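Local coordinates for cellulose biosynthesis protein BcsG (Salmonella typhimurium LT2, PDB 5OLT) that is required for cellulose biosynthesis in this bacterium, the present chain being the zinc-binding extramembrane domain, related to the alkaline phosphatase family, of a membrane protein, at residues F59-I64 and R209-F214; F141-M146 and M166-M171. All coordinates share one frame; numbering follows the deposited sequence. Where two conformers were deposited one is given.

Contact 1: residues F59-I64 and R209-F214; sequences FDLLVI and RSATFF
S210 OG meets the carboxylate of D60 between two neighbouring parallel strands, 60-66 and 210-216, in the central sheet of an alkaline-phosphatase-like alpha/beta fold. The strand segments run 7° from parallel with their axes 4.6 Å apart, and from D60/S210 to I64/F214 the bridged residues share a face pair by pair. S210 OG donates to D60 OD1 at 2.7 Å, coming from above the carboxylate plane (63° out of it). It gets there because chi1 of 71° tucks OG between the backbone N and the carbonyl carbon. The other carboxylate oxygen, OD2, forms a salt bridge with R257, so both oxygens of this buried acid are engaged.

Farther along the same face, L62 and T212 point the same way, with L62 CD1 3.9 Å from T212 CG2. T212 CG2 lies anti to the backbone N, with OG1 beside that nitrogen; OG1 bonds to W198 of helix 191-203. I64 and F214 finish the row, lying alongside each other, I64 CG1 coming to 4.2 Å from F214 CD2 obliquely to the ring. F214 also packs on helix 191-203.

L61, V63, A211 and F213 occupy the opposite face, where helix 132-138 lies against L61, V63 and A211. Here V63 CG1 approaches F213 CD1 at 4.3 Å, and L61 CB lies 4.2 Å from A211 CB. Between the strands the backbone ladder is regular from L61 N to F214 N, and V63 N gives its hydrogen to T212 O at 2.8 Å, almost straight. One water ties this seam together, donating to both L61 O and S210 OG and lying 2.7 Å from T212 OG1.

Contact 2: residues F141-M146 and M166-M171; sequences FTQHLM and MQSELM
S168 OG donates to Q143 OE1 at 2.8 Å, in the plane of the amide and on a lone pair of its oxygen. Q143 reaches the loop because CG is anti to the backbone N (chi1 -175°) and the chain stays extended beyond it. A water 3.0 Å from Q143 OE1 accepts from Q167 N, and so sits between the amide and the loop backbone. The second direct bond is between backbones: M171 N to L145 O, 2.9 Å, with the donor nearly in line with the carbonyl. Another water accepts from L145 N and donates to E169 O, so both polar backbone atoms of L145 are engaged by the loop, one directly and one through solvent.

Around these bonds lies a layer rich in methionine. In the conformer given, M166, bent at chi2 and chi3, runs antiparallel alongside Q143, putting SD beside Q143 CG. Its CG rests against the branched end of L145, 3.9 Å from CD2, while the same methyl lies 3.7 Å from S168 O. That carbonyl is hydrogen-bonded to R161. L170 reaches L145 from farther along the loop, CD1 to CG at 4.2 Å. At M171, the end of this segment, SD stands 3.9 Å from H144 CB and obliquely to the imidazole, 4.7 Å from its centroid and 41° off the normal, again in the conformers given.

This irregular loop, 166-171, therefore flanks strand 142-147, the outermost strand of the central sheet at this end, whose partner in the sheet is strand 210-216. Helix 156-162 packs on L145 and M166, and helix 132-138 on Q143 and M166. H144 and M146 instead touch helix 191-203, which lies against the other face of the strand.

Overall arrangement
The centres of the two contacts lie 10 Å apart on one side of the chain's centre, and both use the same mixed sheet. Strand 210-216 sits between strand 60-66 of contact 1 and strand 142-147 of contact 2, so the latter continues the sheet to its outer edge, where loop 166-171 follows. Probable backbone hydrogen bonds, A211 N to T142 O and M146 N to F213 O, join them directly. Along the chain the order is 59-64, 141-146, 166-171, 209-214, which nests contact 2 inside the loop closed by contact 1. The F213 side chain is about 10 Å from the zinc ion; no segment holds a ligand, but strand 60-66 runs directly into C67, which binds it.

Contact 1: residues F59-I64 and R209-F214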
# COMPACT_ATOMS: atom_id res chain seq x y z
N PHE A 59 -19.62 -6.87 -0.84
CA PHE A 59 -18.94 -6.17 0.25
C PHE A 59 -18.25 -4.95 -0.34
O PHE A 59 -18.19 -4.81 -1.58
CB PHE A 59 -17.92 -7.10 0.94
CG PHE A 59 -16.70 -7.42 0.09
CD1 PHE A 59 -16.75 -8.42 -0.89
CD2 PHE A 59 -15.50 -6.70 0.27
CE1 PHE A 59 -15.63 -8.72 -1.66
CE2 PHE A 59 -14.36 -7.03 -0.50
CZ PHE A 59 -14.43 -8.04 -1.47
N ASP A 60 -17.74 -4.09 0.54
CA ASP A 60 -17.00 -2.90 0.13
C ASP A 60 -15.51 -3.04 0.45
O ASP A 60 -15.15 -3.51 1.54
CB ASP A 60 -17.52 -1.65 0.84
CG ASP A 60 -18.96 -1.36 0.55
OD1 ASP A 60 -19.36 -1.53 -0.62
OD2 ASP A 60 -19.69 -0.92 1.49
N LEU A 61 -14.67 -2.68 -0.52
CA LEU A 61 -13.21 -2.56 -0.32
C LEU A 61 -12.87 -1.09 -0.11
O LEU A 61 -13.30 -0.24 -0.90
CB LEU A 61 -12.44 -3.11 -1.55
CG LEU A 61 -10.93 -2.83 -1.52
CD1 LEU A 61 -10.24 -3.63 -0.43
CD2 LEU A 61 -10.26 -3.18 -2.84
N LEU A 62 -12.12 -0.80 0.94
CA LEU A 62 -11.69 0.61 1.18
C LEU A 62 -10.17 0.58 1.34
O LEU A 62 -9.66 -0.07 2.25
CB LEU A 62 -12.36 1.13 2.45
CG LEU A 62 -11.89 2.48 2.96
CD1 LEU A 62 -12.07 3.58 1.93
CD2 LEU A 62 -12.61 2.81 4.26
N VAL A 63 -9.46 1.23 0.41
CA VAL A 63 -8.00 1.29 0.47
C VAL A 63 -7.61 2.67 0.98
O VAL A 63 -7.98 3.70 0.37
CB VAL A 63 -7.38 1.02 -0.93
CG1 VAL A 63 -5.86 1.18 -0.90
CG2 VAL A 63 -7.76 -0.35 -1.42
N ILE A 64 -6.89 2.70 2.10
CA ILE A 64 -6.54 3.93 2.79
C ILE A 64 -5.03 4.13 2.56
O ILE A 64 -4.20 3.41 3.15
CB ILE A 64 -6.88 3.80 4.31
CG1 ILE A 64 -8.40 3.62 4.48
CG2 ILE A 64 -6.36 5.01 5.08
CD1 ILE A 64 -8.83 3.44 5.92
N ARG A 209 -21.71 -3.61 -4.06
CA ARG A 209 -20.28 -3.79 -3.93
C ARG A 209 -19.55 -2.62 -4.51
O ARG A 209 -19.92 -2.06 -5.54
CB ARG A 209 -19.75 -5.15 -4.41
CG ARG A 209 -20.06 -5.49 -5.81
CD ARG A 209 -19.55 -6.86 -6.23
NE ARG A 209 -19.91 -8.12 -5.57
CZ ARG A 209 -21.07 -8.78 -5.71
NH1 ARG A 209 -22.06 -8.22 -6.39
NH2 ARG A 209 -21.25 -9.96 -5.14
N SER A 210 -18.52 -2.21 -3.79
CA SER A 210 -17.79 -1.00 -4.18
C SER A 210 -16.34 -1.11 -3.77
O SER A 210 -16.00 -1.88 -2.89
CB SER A 210 -18.40 0.25 -3.56
OG SER A 210 -18.15 0.31 -2.16
N ALA A 211 -15.51 -0.32 -4.42
CA ALA A 211 -14.07 -0.29 -4.15
C ALA A 211 -13.67 1.16 -4.19
O ALA A 211 -13.87 1.84 -5.19
CB ALA A 211 -13.30 -1.10 -5.18
N THR A 212 -13.08 1.64 -3.09
CA THR A 212 -12.73 3.03 -2.92
C THR A 212 -11.23 3.17 -2.69
O THR A 212 -10.66 2.46 -1.85
CB THR A 212 -13.49 3.62 -1.70
OG1 THR A 212 -14.88 3.53 -1.97
CG2 THR A 212 -13.14 5.06 -1.47
N PHE A 213 -10.63 4.11 -3.42
CA PHE A 213 -9.26 4.55 -3.20
C PHE A 213 -9.29 5.87 -2.46
O PHE A 213 -9.87 6.86 -2.96
CB PHE A 213 -8.55 4.71 -4.55
CG PHE A 213 -7.11 5.11 -4.42
CD1 PHE A 213 -6.18 4.19 -3.93
CD2 PHE A 213 -6.68 6.38 -4.78
CE1 PHE A 213 -4.84 4.54 -3.82
CE2 PHE A 213 -5.32 6.77 -4.65
CZ PHE A 213 -4.42 5.83 -4.15
N PHE A 214 -8.69 5.89 -1.27
CA PHE A 214 -8.71 7.07 -0.42
C PHE A 214 -7.27 7.51 -0.13
O PHE A 214 -6.52 6.73 0.45
CB PHE A 214 -9.46 6.72 0.89
CG PHE A 214 -9.50 7.80 1.96
CD1 PHE A 214 -9.35 9.18 1.69
CD2 PHE A 214 -9.72 7.41 3.30
CE1 PHE A 214 -9.42 10.13 2.70
CE2 PHE A 214 -9.80 8.38 4.31
CZ PHE A 214 -9.64 9.73 4.02
O HOH W 1 -15.77 1.11 -1.14

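Contact 2: residues F141-M146 and M166-M171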
# COMPACT_ATOMS: atom_id res chain seq x y z
N PHE A 141 -17.85 -4.06 -9.02
CA PHE A 141 -17.59 -3.13 -7.91
C PHE A 141 -17.60 -1.69 -8.42
O PHE A 141 -16.79 -1.33 -9.30
CB PHE A 141 -16.23 -3.40 -7.25
CG PHE A 141 -16.14 -4.69 -6.49
CD1 PHE A 141 -16.05 -5.93 -7.14
CD2 PHE A 141 -16.09 -4.68 -5.08
CE1 PHE A 141 -15.94 -7.12 -6.43
CE2 PHE A 141 -15.99 -5.87 -4.37
CZ PHE A 141 -15.92 -7.10 -5.04
N THR A 142 -18.46 -0.86 -7.85
CA THR A 142 -18.51 0.56 -8.13
C THR A 142 -17.18 1.18 -7.67
O THR A 142 -16.73 0.88 -6.56
CB THR A 142 -19.69 1.16 -7.35
OG1 THR A 142 -20.90 0.57 -7.86
CG2 THR A 142 -19.82 2.67 -7.54
N GLN A 143 -16.58 2.04 -8.47
CA GLN A 143 -15.29 2.65 -8.16
C GLN A 143 -15.48 4.04 -7.59
O GLN A 143 -16.30 4.82 -8.06
CB GLN A 143 -14.48 2.71 -9.46
CG GLN A 143 -13.05 3.20 -9.34
CD GLN A 143 -12.40 3.20 -10.72
OE1 GLN A 143 -12.33 4.24 -11.41
NE2 GLN A 143 -11.97 2.03 -11.15
N HIS A 144 -14.75 4.34 -6.51
CA HIS A 144 -14.81 5.66 -5.89
C HIS A 144 -13.39 6.15 -5.64
O HIS A 144 -12.50 5.36 -5.29
CB HIS A 144 -15.57 5.66 -4.55
CG HIS A 144 -17.02 5.28 -4.65
ND1 HIS A 144 -17.96 6.09 -5.23
CD2 HIS A 144 -17.69 4.21 -4.16
CE1 HIS A 144 -19.15 5.52 -5.14
NE2 HIS A 144 -19.02 4.37 -4.51
N LEU A 145 -13.22 7.45 -5.78
CA LEU A 145 -11.97 8.13 -5.46
C LEU A 145 -12.31 9.18 -4.42
O LEU A 145 -13.18 10.00 -4.64
CB LEU A 145 -11.44 8.77 -6.73
CG LEU A 145 -10.21 9.65 -6.57
CD1 LEU A 145 -9.03 8.83 -6.04
CD2 LEU A 145 -9.90 10.31 -7.91
N MET A 146 -11.54 9.16 -3.33
CA MET A 146 -11.76 10.01 -2.20
C MET A 146 -10.42 10.55 -1.76
O MET A 146 -9.42 9.80 -1.77
CB MET A 146 -12.36 9.12 -1.10
CG MET A 146 -12.92 9.86 0.07
SD MET A 146 -14.11 8.79 0.91
CE MET A 146 -13.08 7.73 1.89
N MET A 166 -7.42 5.73 -12.67
CA MET A 166 -8.60 5.94 -11.86
C MET A 166 -9.41 7.12 -12.44
O MET A 166 -9.19 8.27 -12.09
CB MET A 166 -8.12 6.14 -10.41
CG MET A 166 -9.06 6.85 -9.46
SD MET A 166 -10.20 5.65 -8.79
CE MET A 166 -9.02 4.52 -8.07
N GLN A 167 -10.32 6.81 -13.36
CA GLN A 167 -11.11 7.83 -14.08
C GLN A 167 -12.48 7.97 -13.39
O GLN A 167 -13.51 7.60 -13.94
CB GLN A 167 -11.20 7.47 -15.59
CG GLN A 167 -11.69 8.60 -16.51
CD GLN A 167 -10.90 9.89 -16.34
OE1 GLN A 167 -9.77 10.01 -16.80
NE2 GLN A 167 -11.51 10.88 -15.69
N SER A 168 -12.46 8.47 -12.16
CA SER A 168 -13.65 8.72 -11.33
C SER A 168 -13.53 10.12 -10.79
O SER A 168 -12.43 10.59 -10.55
CB SER A 168 -13.77 7.77 -10.14
OG SER A 168 -13.78 6.43 -10.52
N GLU A 169 -14.66 10.77 -10.59
CA GLU A 169 -14.65 12.12 -10.04
C GLU A 169 -14.26 12.00 -8.59
O GLU A 169 -14.55 11.00 -7.95
CB GLU A 169 -16.02 12.82 -10.19
CG GLU A 169 -16.40 13.16 -11.63
CD GLU A 169 -15.49 14.21 -12.28
OE1 GLU A 169 -15.58 15.39 -11.89
OE2 GLU A 169 -14.68 13.85 -13.17
N LEU A 170 -13.57 13.00 -8.09
CA LEU A 170 -13.26 13.09 -6.69
C LEU A 170 -14.57 13.22 -5.90
O LEU A 170 -15.42 14.08 -6.24
CB LEU A 170 -12.34 14.28 -6.51
CG LEU A 170 -11.77 14.56 -5.16
CD1 LEU A 170 -10.95 13.34 -4.69
CD2 LEU A 170 -10.87 15.80 -5.26
N MET A 171 -14.75 12.40 -4.84
CA MET A 171 -15.97 12.48 -4.04
C MET A 171 -16.12 13.88 -3.45
O MET A 171 -15.14 14.58 -3.17
CB MET A 171 -15.99 11.42 -2.94
CG MET A 171 -16.22 10.02 -3.50
SD MET A 171 -16.41 8.73 -2.26
CE MET A 171 -17.63 9.45 -1.15
O HOH W 2 -11.42 4.19 -14.22
O HOH W 3 -15.48 8.79 -7.11